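Local coordinates for N-carbamoylsarcosine amidase related protein (Thermoplasma acidophilum, PDB 3EEF) that probably hydrolyses the carbamoyl group of N-carbamoylsarcosine as a member of the isochorismatase-like cysteine hydrolases, and binds a zinc ion, at residues V114-D119 against E142-A147; C123-A128 against D155-V160; P44-N49 against G84-E89. All coordinates share one frame; numbering follows the deposited sequence.

In the fold
The three contacts illustrate how one parallel sheet organises a hydrolase. Contact 3 pairs two of its strands on one flank, contact 1 ties together the loops that leave strands 112-116 and 137-141, and contact 2 packs two helices. Contacts 1 and 2 lie 11 Å apart, centre to centre, and alternate along the chain; D119 O probably accepts a hydrogen bond from V124 N (3.0 Å), passing from loop to helix. Contact 3 stands apart, its centre about 16 Å from that of contact 1 and 20 Å from that of contact 2. The zinc ion, held by D50, H52, E58 and H65, is about 9 Å from the side chains of both D119 and N49.

Contact 1: residues V114-D119 against E142-A147; sequences VLIGLD and EDAVAA
A144 to A146 meet I116 to L118 where two stretches of the chain leave the main sheet, a worked example of how loops at the ends of parallel strands are tied together. The second segment opens with a type I turn from E142 to V145, closed by V145 N on E142 O (3.1 Å).

A144 uses both its carbonyl and its methyl. A144 O accepts the N-H of G117, with G117 N 3.0 Å away and an angle of 151° at the hydrogen, the donor standing somewhat above the carbonyl plane. The methyl A144 CB rests 3.8 Å from I116 CG2. With chi1 at 70°, I116 wedges CG1 between its backbone N and carbonyl carbon and leaves CG2 trans to the latter, on the branch that A144 meets; A31 of helix 22-40 touches the same isoleucine.

V145 follows as the parallel bridge partner of G117. V145 CA makes a CH...O contact of 3.5 Å with G117 O, and its CG1 approaches that same oxygen. The other branch, V145 CG2, lies beside the valine's own N and comes 3.7 Å from I116 CA, packing against backbone. G117 has backbone angles that leave little room for a CB beside the carbonyl O of I116.

A146 adds one methyl, A146 CB, 3.9 Å from L118 CD2. Beyond it, D119 turns its OD1 to the backbone N-H groups of D121 and I122, at the approach to helix 123-133. The peptide joining L118 to D119 is cis although no proline follows, a feature familiar near the active site of isochorismatase-like hydrolases, and here the loop after a central strand of their three-layer alpha-beta-alpha fold carries it.

Contact 2: residues C123-A128 against D155-V160; sequences CVRHTA and DYFTRV
Helices 123-128 and 155-160 run almost parallel, with 5° between their directions and 11.4 Å between their axes at closest, and R125 faces F157 as the nearest CA pair. At this separation side chains must fill the interval, and F157, R125 and Y156 do most of it. The F157 ring reaches the first helix with its far end: CZ lies 3.6 Å from V124 CG1, while CE1 meets A128 CB (3.8 Å) in the plane of the ring. Beside it, the guanidinium of R125 lies flat on Y156 in a cation-pi stack, planes 19° apart, with NH1 over the ring centre and CZ 4.3 Å from the centroid. V160 CG2 covers the opposite face. R125 runs extended until a bend at chi3 (-64°) lays its end on the ring; A120 O, accepting from NE, and D150, in a salt bridge with NH2, steady it. Y156 OH is hydrogen-bonded to D121 O of the second subunit. Shortening Y156 to an alanine is likely to leave the guanidinium without its stacking platform and that oxygen without its partner. Neighbouring helices on one side of a parallel sheet characterise alpha-beta-alpha folds, and these also form part of the second-subunit interface.

Contact 3: residues P44-N49 against G84-E89; sequences PVVYVN and GDYVLE
V45 to N49 and Y86 to E89 pair as parallel strands of the central sheet in an isochorismatase-type alpha-beta-alpha fold, the two strands of a beta-alpha-beta unit that includes helix 59-62; D85 enters just ahead of the second one. The innermost layer is a regular ladder. Y86 N donates to V45 O at 2.8 Å. Y47 N to Y86 O and L88 N to Y47 O both measure 2.7 Å. N49 N closes the series on L88 O at 2.9 Å, so that Y47, Y86 and L88 each use both backbone polar groups in the ladder. The strand axes come within 4.6 Å and cross at -20°, the usual gentle twist.

Side chains form the next layer. On one face, L88 CD2 fits between two valines, 3.8 Å from V46 CG1 and 3.9 Å from V48 CG1. V46 CG2 also packs on the CB of Y86, whose ring turns an edge to V45 O. The other face carries Y47, whose ring edge follows the neighbouring strand: CD2 lies near Y86 O, and CE2 nears OD2 of D85. With CG anti to its carbonyl carbon (chi1 -65°), Y47 lays its ring back along the strand toward D85.

Farther out, surrounding elements hold these groups. R39 of helix 22-40 makes a salt bridge with D85 OD2, which also accepts from S82 N, and that helix packs on Y47. Helix 101-107 covers V46, Y86 and L88, and Y53 of the third subunit meets the Y86 ring edge-to-face. At the far end E89 OE1 shares a hydrogen bond with S51 and a salt bridge with K68. N49 immediately precedes the zinc ligand D50, and N49 ND2 lies 3.6 Å from CG1 of V87.

Contact 1: residues V114-D119 against E142-A147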
ATOM      1  N   VAL A 114      10.492  16.105   8.105  1.00 36.68           N
ATOM      2  CA  VAL A 114      11.145  16.405   9.387  1.00 37.07           C
ATOM      3  C   VAL A 114      10.337  15.756  10.462  1.00 35.83           C
ATOM      4  O   VAL A 114       9.135  15.994  10.557  1.00 37.72           O
ATOM      5  CB  VAL A 114      11.224  17.908   9.656  1.00 39.15           C
ATOM      6  CG1 VAL A 114      11.954  18.152  10.970  1.00 31.83           C
ATOM      7  CG2 VAL A 114      11.929  18.589   8.494  1.00 36.27           C
ATOM      8  N   LEU A 115      10.986  14.919  11.252  1.00 38.73           N
ATOM      9  CA  LEU A 115      10.293  14.044  12.218  1.00 40.50           C
ATOM     10  C   LEU A 115      10.542  14.470  13.664  1.00 41.29           C
ATOM     11  O   LEU A 115      11.674  14.621  14.084  1.00 40.42           O
ATOM     12  CB  LEU A 115      10.783  12.600  12.057  1.00 38.65           C
ATOM     13  CG  LEU A 115      10.569  11.930  10.720  1.00 39.34           C
ATOM     14  CD1 LEU A 115      11.173  10.517  10.730  1.00 35.07           C
ATOM     15  CD2 LEU A 115       9.075  11.887  10.405  1.00 39.46           C
ATOM     16  N   ILE A 116       9.477  14.668  14.416  1.00 42.25           N
ATOM     17  CA  ILE A 116       9.579  14.852  15.842  1.00 40.27           C
ATOM     18  C   ILE A 116       8.491  14.028  16.537  1.00 40.81           C
ATOM     19  O   ILE A 116       7.516  13.594  15.889  1.00 42.15           O
ATOM     20  CB  ILE A 116       9.442  16.352  16.203  1.00 44.57           C
ATOM     21  CG1 ILE A 116       8.026  16.869  15.975  1.00 41.32           C
ATOM     22  CG2 ILE A 116      10.442  17.193  15.393  1.00 40.18           C
ATOM     23  CD1 ILE A 116       7.860  18.342  16.388  1.00 45.34           C
ATOM     24  N   GLY A 117       8.665  13.799  17.840  1.00 38.43           N
ATOM     25  CA  GLY A 117       7.638  13.151  18.676  1.00 34.20           C
ATOM     26  C   GLY A 117       8.076  11.847  19.328  1.00 35.03           C
ATOM     27  O   GLY A 117       9.254  11.616  19.548  1.00 34.97           O
ATOM     28  N   LEU A 118       7.106  10.973  19.557  1.00 37.37           N
ATOM     29  CA  LEU A 118       7.250   9.762  20.364  1.00 40.74           C
ATOM     30  C   LEU A 118       7.102   8.487  19.549  1.00 40.84           C
ATOM     31  O   LEU A 118       6.067   8.283  18.901  1.00 40.64           O
ATOM     32  CB  LEU A 118       6.166   9.755  21.466  1.00 38.75           C
ATOM     33  CG  LEU A 118       6.215  11.052  22.236  1.00 43.98           C
ATOM     34  CD1 LEU A 118       5.225  11.019  23.348  1.00 43.07           C
ATOM     35  CD2 LEU A 118       7.684  11.366  22.702  1.00 38.47           C
ATOM     36  N   ASP A 119       8.116   7.621  19.545  1.00 43.47           N
ATOM     37  CA  ASP A 119       9.457   7.896  20.068  1.00 43.24           C
ATOM     38  C   ASP A 119      10.489   7.328  19.123  1.00 41.94           C
ATOM     39  O   ASP A 119      10.148   6.612  18.170  1.00 41.11           O
ATOM     40  CB  ASP A 119       9.634   7.316  21.482  1.00 45.85           C
ATOM     41  CG  ASP A 119       9.192   5.887  21.593  1.00 48.09           C
ATOM     42  OD1 ASP A 119       9.771   5.057  20.862  1.00 48.82           O
ATOM     43  OD2 ASP A 119       8.305   5.599  22.429  1.00 53.09           O
ATOM     44  N   GLU A 142      16.572  15.895  17.249  1.00 42.39           N
ATOM     45  CA  GLU A 142      16.938  15.069  18.399  1.00 45.12           C
ATOM     46  C   GLU A 142      16.283  15.467  19.723  1.00 46.39           C
ATOM     47  O   GLU A 142      15.776  14.606  20.433  1.00 47.95           O
ATOM     48  CB  GLU A 142      18.462  14.971  18.575  1.00 45.87           C
ATOM     49  CG  GLU A 142      19.194  16.292  18.837  1.00 54.16           C
ATOM     50  CD  GLU A 142      20.731  16.148  18.984  1.00 58.97           C
ATOM     51  OE1 GLU A 142      21.275  15.024  19.026  1.00 58.02           O
ATOM     52  OE2 GLU A 142      21.410  17.191  19.055  1.00 67.15           O
ATOM     53  N   ASP A 143      16.249  16.762  20.015  1.00 45.08           N
ATOM     54  CA  ASP A 143      15.736  17.255  21.290  1.00 48.30           C
ATOM     55  C   ASP A 143      14.240  17.272  21.313  1.00 47.26           C
ATOM     56  O   ASP A 143      13.629  17.469  22.372  1.00 48.75           O
ATOM     57  CB  ASP A 143      16.297  18.654  21.669  1.00 48.40           C
ATOM     58  CG  ASP A 143      16.045  19.702  20.616  1.00 51.98           C
ATOM     59  OD1 ASP A 143      16.102  19.384  19.404  1.00 60.04           O
ATOM     60  OD2 ASP A 143      15.788  20.858  21.005  1.00 55.77           O
ATOM     61  N   ALA A 144      13.646  17.060  20.153  1.00 45.47           N
ATOM     62  CA  ALA A 144      12.206  16.961  20.074  1.00 45.62           C
ATOM     63  C   ALA A 144      11.764  15.504  19.912  1.00 46.26           C
ATOM     64  O   ALA A 144      10.609  15.235  19.655  1.00 47.03           O
ATOM     65  CB  ALA A 144      11.681  17.829  18.952  1.00 45.80           C
ATOM     66  N   VAL A 145      12.682  14.565  20.115  1.00 47.57           N
ATOM     67  CA  VAL A 145      12.347  13.133  20.101  1.00 48.81           C
ATOM     68  C   VAL A 145      12.831  12.478  21.393  1.00 49.76           C
ATOM     69  O   VAL A 145      13.927  12.762  21.859  1.00 47.70           O
ATOM     70  CB  VAL A 145      12.963  12.454  18.875  1.00 49.30           C
ATOM     71  CG1 VAL A 145      12.832  10.944  18.930  1.00 53.82           C
ATOM     72  CG2 VAL A 145      12.297  12.986  17.624  1.00 46.33           C
ATOM     73  N   ALA A 146      12.020  11.587  21.953  1.00 52.19           N
ATOM     74  CA  ALA A 146      12.406  10.847  23.172  1.00 54.23           C
ATOM     75  C   ALA A 146      12.711   9.406  22.877  1.00 55.49           C
ATOM     76  O   ALA A 146      11.905   8.760  22.232  1.00 55.63           O
ATOM     77  CB  ALA A 146      11.275  10.899  24.167  1.00 55.05           C
ATOM     78  N   ALA A 147      13.834   8.885  23.383  1.00 58.30           N
ATOM     79  CA  ALA A 147      14.129   7.439  23.318  1.00 60.85           C
ATOM     80  C   ALA A 147      13.274   6.663  24.331  1.00 63.69           C
ATOM     81  O   ALA A 147      12.675   7.271  25.237  1.00 64.63           O
ATOM     82  CB  ALA A 147      15.614   7.187  23.575  1.00 61.70           C
TER

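Contact 2: residues C123-A128 against D155-V160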
ATOM      1  N   CYS A 123       7.559   4.509  17.094  1.00 37.16           N
ATOM      2  CA  CYS A 123       6.744   5.122  16.041  1.00 37.82           C
ATOM      3  C   CYS A 123       7.516   6.103  15.136  1.00 37.29           C
ATOM      4  O   CYS A 123       7.245   6.183  13.930  1.00 42.65           O
ATOM      5  CB  CYS A 123       5.508   5.798  16.639  1.00 39.32           C
ATOM      6  SG  CYS A 123       4.369   4.657  17.541  1.00 45.54           S
ATOM      7  N   VAL A 124       8.452   6.861  15.696  1.00 36.04           N
ATOM      8  CA  VAL A 124       9.224   7.831  14.920  1.00 36.57           C
ATOM      9  C   VAL A 124      10.085   7.074  13.916  1.00 36.30           C
ATOM     10  O   VAL A 124      10.169   7.427  12.743  1.00 36.79           O
ATOM     11  CB  VAL A 124      10.104   8.764  15.816  1.00 35.70           C
ATOM     12  CG1 VAL A 124      11.120   9.502  14.970  1.00 35.78           C
ATOM     13  CG2 VAL A 124       9.219   9.750  16.646  1.00 28.11           C
ATOM     14  N   ARG A 125      10.682   6.001  14.391  1.00 36.85           N
ATOM     15  CA  ARG A 125      11.580   5.207  13.598  1.00 37.88           C
ATOM     16  C   ARG A 125      10.859   4.485  12.463  1.00 37.11           C
ATOM     17  O   ARG A 125      11.362   4.391  11.321  1.00 36.24           O
ATOM     18  CB  ARG A 125      12.274   4.206  14.517  1.00 38.72           C
ATOM     19  CG  ARG A 125      13.358   3.442  13.826  1.00 46.93           C
ATOM     20  CD  ARG A 125      13.935   2.362  14.693  1.00 51.10           C
ATOM     21  NE  ARG A 125      14.598   2.878  15.885  1.00 46.58           N
ATOM     22  CZ  ARG A 125      15.490   2.189  16.594  1.00 42.80           C
ATOM     23  NH1 ARG A 125      15.872   0.974  16.224  1.00 52.28           N
ATOM     24  NH2 ARG A 125      16.053   2.748  17.650  1.00 44.98           N
ATOM     25  N   HIS A 126       9.695   3.939  12.806  1.00 36.57           N
ATOM     26  CA  HIS A 126       8.856   3.217  11.860  1.00 36.29           C
ATOM     27  C   HIS A 126       8.323   4.142  10.777  1.00 36.12           C
ATOM     28  O   HIS A 126       8.335   3.813   9.602  1.00 38.54           O
ATOM     29  CB  HIS A 126       7.744   2.477  12.606  1.00 36.10           C
ATOM     30  CG  HIS A 126       8.211   1.194  13.215  1.00 32.69           C
ATOM     31  ND1 HIS A 126       8.918   1.154  14.395  1.00 38.89           N
ATOM     32  CD2 HIS A 126       8.169  -0.080  12.758  1.00 38.45           C
ATOM     33  CE1 HIS A 126       9.258  -0.096  14.653  1.00 32.01           C
ATOM     34  NE2 HIS A 126       8.802  -0.868  13.689  1.00 27.19           N
ATOM     35  N   THR A 127       7.854   5.308  11.177  1.00 36.91           N
ATOM     36  CA  THR A 127       7.528   6.355  10.230  1.00 34.51           C
ATOM     37  C   THR A 127       8.724   6.683   9.319  1.00 36.79           C
ATOM     38  O   THR A 127       8.551   6.868   8.115  1.00 37.25           O
ATOM     39  CB  THR A 127       7.086   7.583  10.993  1.00 34.12           C
ATOM     40  OG1 THR A 127       5.994   7.180  11.826  1.00 33.04           O
ATOM     41  CG2 THR A 127       6.635   8.718  10.035  1.00 32.42           C
ATOM     42  N   ALA A 128       9.925   6.752   9.890  1.00 38.06           N
ATOM     43  CA  ALA A 128      11.167   7.056   9.139  1.00 37.06           C
ATOM     44  C   ALA A 128      11.389   6.021   8.045  1.00 39.65           C
ATOM     45  O   ALA A 128      11.640   6.355   6.886  1.00 42.76           O
ATOM     46  CB  ALA A 128      12.371   7.066  10.087  1.00 32.67           C
ATOM     47  N   ASP A 155      22.357   6.838  16.199  1.00 49.43           N
ATOM     48  CA  ASP A 155      23.241   6.072  15.306  1.00 51.46           C
ATOM     49  C   ASP A 155      22.462   5.237  14.283  1.00 50.02           C
ATOM     50  O   ASP A 155      22.905   5.042  13.144  1.00 49.06           O
ATOM     51  CB  ASP A 155      24.109   5.121  16.160  1.00 53.51           C
ATOM     52  CG  ASP A 155      25.510   4.904  15.596  1.00 63.12           C
ATOM     53  OD1 ASP A 155      25.665   4.159  14.603  1.00 71.97           O
ATOM     54  OD2 ASP A 155      26.474   5.444  16.189  1.00 77.24           O
ATOM     55  N   TYR A 156      21.320   4.722  14.725  1.00 46.21           N
ATOM     56  CA  TYR A 156      20.473   3.884  13.911  1.00 46.02           C
ATOM     57  C   TYR A 156      19.819   4.705  12.804  1.00 44.55           C
ATOM     58  O   TYR A 156      19.898   4.334  11.626  1.00 41.85           O
ATOM     59  CB  TYR A 156      19.389   3.221  14.779  1.00 46.49           C
ATOM     60  CG  TYR A 156      18.713   2.105  14.057  1.00 50.48           C
ATOM     61  CD1 TYR A 156      19.167   0.810  14.193  1.00 48.06           C
ATOM     62  CD2 TYR A 156      17.643   2.354  13.203  1.00 49.08           C
ATOM     63  CE1 TYR A 156      18.566  -0.229  13.516  1.00 53.18           C
ATOM     64  CE2 TYR A 156      17.024   1.327  12.531  1.00 52.01           C
ATOM     65  CZ  TYR A 156      17.491   0.033  12.685  1.00 51.23           C
ATOM     66  OH  TYR A 156      16.903  -1.009  12.015  1.00 45.63           O
ATOM     67  N   PHE A 157      19.191   5.821  13.183  1.00 43.60           N
ATOM     68  CA  PHE A 157      18.651   6.747  12.213  1.00 45.59           C
ATOM     69  C   PHE A 157      19.641   7.096  11.100  1.00 45.51           C
ATOM     70  O   PHE A 157      19.313   6.982   9.906  1.00 44.30           O
ATOM     71  CB  PHE A 157      18.204   8.031  12.898  1.00 46.43           C
ATOM     72  CG  PHE A 157      16.841   7.941  13.476  1.00 47.65           C
ATOM     73  CD1 PHE A 157      15.740   7.851  12.660  1.00 51.40           C
ATOM     74  CD2 PHE A 157      16.646   7.962  14.821  1.00 59.08           C
ATOM     75  CE1 PHE A 157      14.471   7.772  13.190  1.00 44.67           C
ATOM     76  CE2 PHE A 157      15.348   7.874  15.350  1.00 58.91           C
ATOM     77  CZ  PHE A 157      14.277   7.776  14.516  1.00 46.79           C
ATOM     78  N   THR A 158      20.834   7.523  11.504  1.00 44.27           N
ATOM     79  CA  THR A 158      21.856   7.985  10.569  1.00 44.51           C
ATOM     80  C   THR A 158      22.404   6.839   9.702  1.00 43.32           C
ATOM     81  O   THR A 158      22.536   6.969   8.482  1.00 42.98           O
ATOM     82  CB  THR A 158      23.037   8.752  11.302  1.00 45.05           C
ATOM     83  OG1 THR A 158      23.635   7.928  12.318  1.00 51.03           O
ATOM     84  CG2 THR A 158      22.533  10.038  11.951  1.00 40.38           C
ATOM     85  N   ARG A 159      22.696   5.707  10.325  1.00 43.58           N
ATOM     86  CA  ARG A 159      23.295   4.592   9.593  1.00 43.82           C
ATOM     87  C   ARG A 159      22.273   3.833   8.715  1.00 44.67           C
ATOM     88  O   ARG A 159      22.618   3.340   7.638  1.00 44.46           O
ATOM     89  CB  ARG A 159      23.989   3.640  10.555  1.00 43.34           C
ATOM     90  N   VAL A 160      21.023   3.737   9.172  1.00 43.74           N
ATOM     91  CA  VAL A 160      20.039   2.899   8.499  1.00 42.20           C
ATOM     92  C   VAL A 160      19.025   3.658   7.609  1.00 41.59           C
ATOM     93  O   VAL A 160      18.579   3.143   6.578  1.00 44.35           O
ATOM     94  CB  VAL A 160      19.280   2.031   9.496  1.00 44.79           C
ATOM     95  CG1 VAL A 160      18.244   1.136   8.717  1.00 40.06           C
ATOM     96  CG2 VAL A 160      20.287   1.216  10.323  1.00 36.64           C
TER

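Contact 3: residues P44-N49 against G84-E89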
ATOM      1  N   PRO A  44       3.874  22.625   5.417  1.00 48.32           N
ATOM      2  CA  PRO A  44       2.890  21.725   5.999  1.00 46.08           C
ATOM      3  C   PRO A  44       3.315  21.125   7.348  1.00 44.62           C
ATOM      4  O   PRO A  44       4.471  20.739   7.541  1.00 42.37           O
ATOM      5  CB  PRO A  44       2.751  20.615   4.948  1.00 47.30           C
ATOM      6  CG  PRO A  44       3.445  21.098   3.731  1.00 49.64           C
ATOM      7  CD  PRO A  44       4.476  22.060   4.200  1.00 48.82           C
ATOM      8  N   VAL A  45       2.354  21.058   8.256  1.00 45.45           N
ATOM      9  CA  VAL A  45       2.525  20.418   9.559  1.00 44.26           C
ATOM     10  C   VAL A  45       1.459  19.348   9.673  1.00 43.30           C
ATOM     11  O   VAL A  45       0.275  19.633   9.494  1.00 43.57           O
ATOM     12  CB  VAL A  45       2.348  21.412  10.673  1.00 45.99           C
ATOM     13  CG1 VAL A  45       2.227  20.675  12.035  1.00 42.16           C
ATOM     14  CG2 VAL A  45       3.514  22.430  10.655  1.00 43.12           C
ATOM     15  N   VAL A  46       1.886  18.115   9.940  1.00 41.39           N
ATOM     16  CA  VAL A  46       0.991  16.980  10.000  1.00 39.21           C
ATOM     17  C   VAL A  46       1.151  16.202  11.306  1.00 40.17           C
ATOM     18  O   VAL A  46       2.209  15.666  11.584  1.00 35.68           O
ATOM     19  CB  VAL A  46       1.282  16.008   8.833  1.00 40.29           C
ATOM     20  CG1 VAL A  46       0.305  14.826   8.883  1.00 33.54           C
ATOM     21  CG2 VAL A  46       1.233  16.758   7.476  1.00 35.02           C
ATOM     22  N   TYR A  47       0.082  16.133  12.082  1.00 41.41           N
ATOM     23  CA  TYR A  47       0.072  15.347  13.285  1.00 41.95           C
ATOM     24  C   TYR A  47      -0.426  13.968  12.923  1.00 40.52           C
ATOM     25  O   TYR A  47      -1.456  13.834  12.275  1.00 39.78           O
ATOM     26  CB  TYR A  47      -0.856  15.960  14.343  1.00 43.54           C
ATOM     27  CG  TYR A  47      -0.435  17.324  14.888  1.00 45.51           C
ATOM     28  CD1 TYR A  47       0.173  17.445  16.137  1.00 43.99           C
ATOM     29  CD2 TYR A  47      -0.667  18.487  14.165  1.00 44.70           C
ATOM     30  CE1 TYR A  47       0.531  18.694  16.639  1.00 45.46           C
ATOM     31  CE2 TYR A  47      -0.296  19.738  14.659  1.00 46.74           C
ATOM     32  CZ  TYR A  47       0.296  19.837  15.892  1.00 46.12           C
ATOM     33  OH  TYR A  47       0.644  21.086  16.376  1.00 50.04           O
ATOM     34  N   VAL A  48       0.314  12.945  13.356  1.00 40.32           N
ATOM     35  CA  VAL A  48      -0.080  11.566  13.176  1.00 39.60           C
ATOM     36  C   VAL A  48      -0.181  10.921  14.580  1.00 39.05           C
ATOM     37  O   VAL A  48       0.821  10.740  15.236  1.00 41.13           O
ATOM     38  CB  VAL A  48       0.893  10.803  12.219  1.00 39.39           C
ATOM     39  CG1 VAL A  48       0.776  11.300  10.818  1.00 36.17           C
ATOM     40  CG2 VAL A  48       2.323  10.996  12.629  1.00 43.30           C
ATOM     41  N   ASN A  49      -1.402  10.574  15.004  1.00 37.68           N
ATOM     42  CA  ASN A  49      -1.712  10.117  16.367  1.00 38.35           C
ATOM     43  C   ASN A  49      -2.382   8.772  16.416  1.00 39.81           C
ATOM     44  O   ASN A  49      -3.387   8.533  15.732  1.00 39.35           O
ATOM     45  CB  ASN A  49      -2.666  11.105  17.011  1.00 37.49           C
ATOM     46  CG  ASN A  49      -2.187  12.507  16.868  1.00 38.63           C
ATOM     47  OD1 ASN A  49      -1.045  12.803  17.211  1.00 41.37           O
ATOM     48  ND2 ASN A  49      -3.026  13.379  16.329  1.00 42.69           N
ATOM     49  N   GLY A  84      -5.135  24.761   9.400  1.00 56.91           N
ATOM     50  CA  GLY A  84      -4.127  24.525   8.344  1.00 55.12           C
ATOM     51  C   GLY A  84      -3.248  23.309   8.594  1.00 51.14           C
ATOM     52  O   GLY A  84      -2.817  22.636   7.644  1.00 51.79           O
ATOM     53  N   ASP A  85      -2.956  23.051   9.866  1.00 47.14           N
ATOM     54  CA  ASP A  85      -2.282  21.814  10.266  1.00 44.57           C
ATOM     55  C   ASP A  85      -3.148  20.623   9.927  1.00 44.51           C
ATOM     56  O   ASP A  85      -4.352  20.675  10.110  1.00 46.53           O
ATOM     57  CB  ASP A  85      -2.076  21.774  11.758  1.00 44.03           C
ATOM     58  CG  ASP A  85      -1.175  22.864  12.263  1.00 44.94           C
ATOM     59  OD1 ASP A  85      -0.547  23.581  11.466  1.00 47.18           O
ATOM     60  OD2 ASP A  85      -1.055  22.951  13.492  1.00 52.30           O
ATOM     61  N   TYR A  86      -2.534  19.538   9.477  1.00 43.13           N
ATOM     62  CA  TYR A  86      -3.244  18.283   9.260  1.00 41.96           C
ATOM     63  C   TYR A  86      -3.228  17.372  10.536  1.00 42.06           C
ATOM     64  O   TYR A  86      -2.216  17.309  11.234  1.00 41.85           O
ATOM     65  CB  TYR A  86      -2.624  17.594   8.056  1.00 43.15           C
ATOM     66  CG  TYR A  86      -2.765  18.379   6.752  1.00 41.39           C
ATOM     67  CD1 TYR A  86      -3.782  18.085   5.879  1.00 42.44           C
ATOM     68  CD2 TYR A  86      -1.880  19.409   6.407  1.00 45.05           C
ATOM     69  CE1 TYR A  86      -3.923  18.746   4.683  1.00 43.25           C
ATOM     70  CE2 TYR A  86      -2.012  20.100   5.205  1.00 36.98           C
ATOM     71  CZ  TYR A  86      -3.041  19.743   4.341  1.00 49.02           C
ATOM     72  OH  TYR A  86      -3.268  20.374   3.144  1.00 44.10           O
ATOM     73  N   VAL A  87      -4.357  16.731  10.866  1.00 40.14           N
ATOM     74  CA  VAL A  87      -4.419  15.802  12.006  1.00 41.23           C
ATOM     75  C   VAL A  87      -4.942  14.439  11.505  1.00 42.91           C
ATOM     76  O   VAL A  87      -6.079  14.339  11.017  1.00 40.27           O
ATOM     77  CB  VAL A  87      -5.294  16.319  13.152  1.00 43.04           C
ATOM     78  CG1 VAL A  87      -5.250  15.345  14.365  1.00 42.26           C
ATOM     79  CG2 VAL A  87      -4.886  17.740  13.559  1.00 36.78           C
ATOM     80  N   LEU A  88      -4.080  13.419  11.612  1.00 41.18           N
ATOM     81  CA  LEU A  88      -4.328  12.095  11.078  1.00 40.62           C
ATOM     82  C   LEU A  88      -4.432  11.100  12.246  1.00 42.83           C
ATOM     83  O   LEU A  88      -3.688  11.207  13.270  1.00 40.89           O
ATOM     84  CB  LEU A  88      -3.200  11.657  10.127  1.00 40.46           C
ATOM     85  CG  LEU A  88      -3.199  12.050   8.645  1.00 44.36           C
ATOM     86  CD1 LEU A  88      -3.647  13.496   8.450  1.00 42.68           C
ATOM     87  CD2 LEU A  88      -1.828  11.809   7.978  1.00 35.67           C
ATOM     88  N   GLU A  89      -5.378  10.167  12.102  1.00 40.24           N
ATOM     89  CA  GLU A  89      -5.497   9.053  13.021  1.00 42.09           C
ATOM     90  C   GLU A  89      -4.740   7.910  12.398  1.00 40.04           C
ATOM     91  O   GLU A  89      -4.878   7.662  11.203  1.00 42.38           O
ATOM     92  CB  GLU A  89      -6.961   8.650  13.220  1.00 42.39           C
ATOM     93  CG  GLU A  89      -7.801   9.645  14.015  1.00 49.86           C
ATOM     94  CD  GLU A  89      -9.277   9.316  13.934  1.00 54.47           C
ATOM     95  OE1 GLU A  89      -9.647   8.194  14.300  1.00 59.44           O
ATOM     96  OE2 GLU A  89     -10.070  10.165  13.476  1.00 69.75           O
TER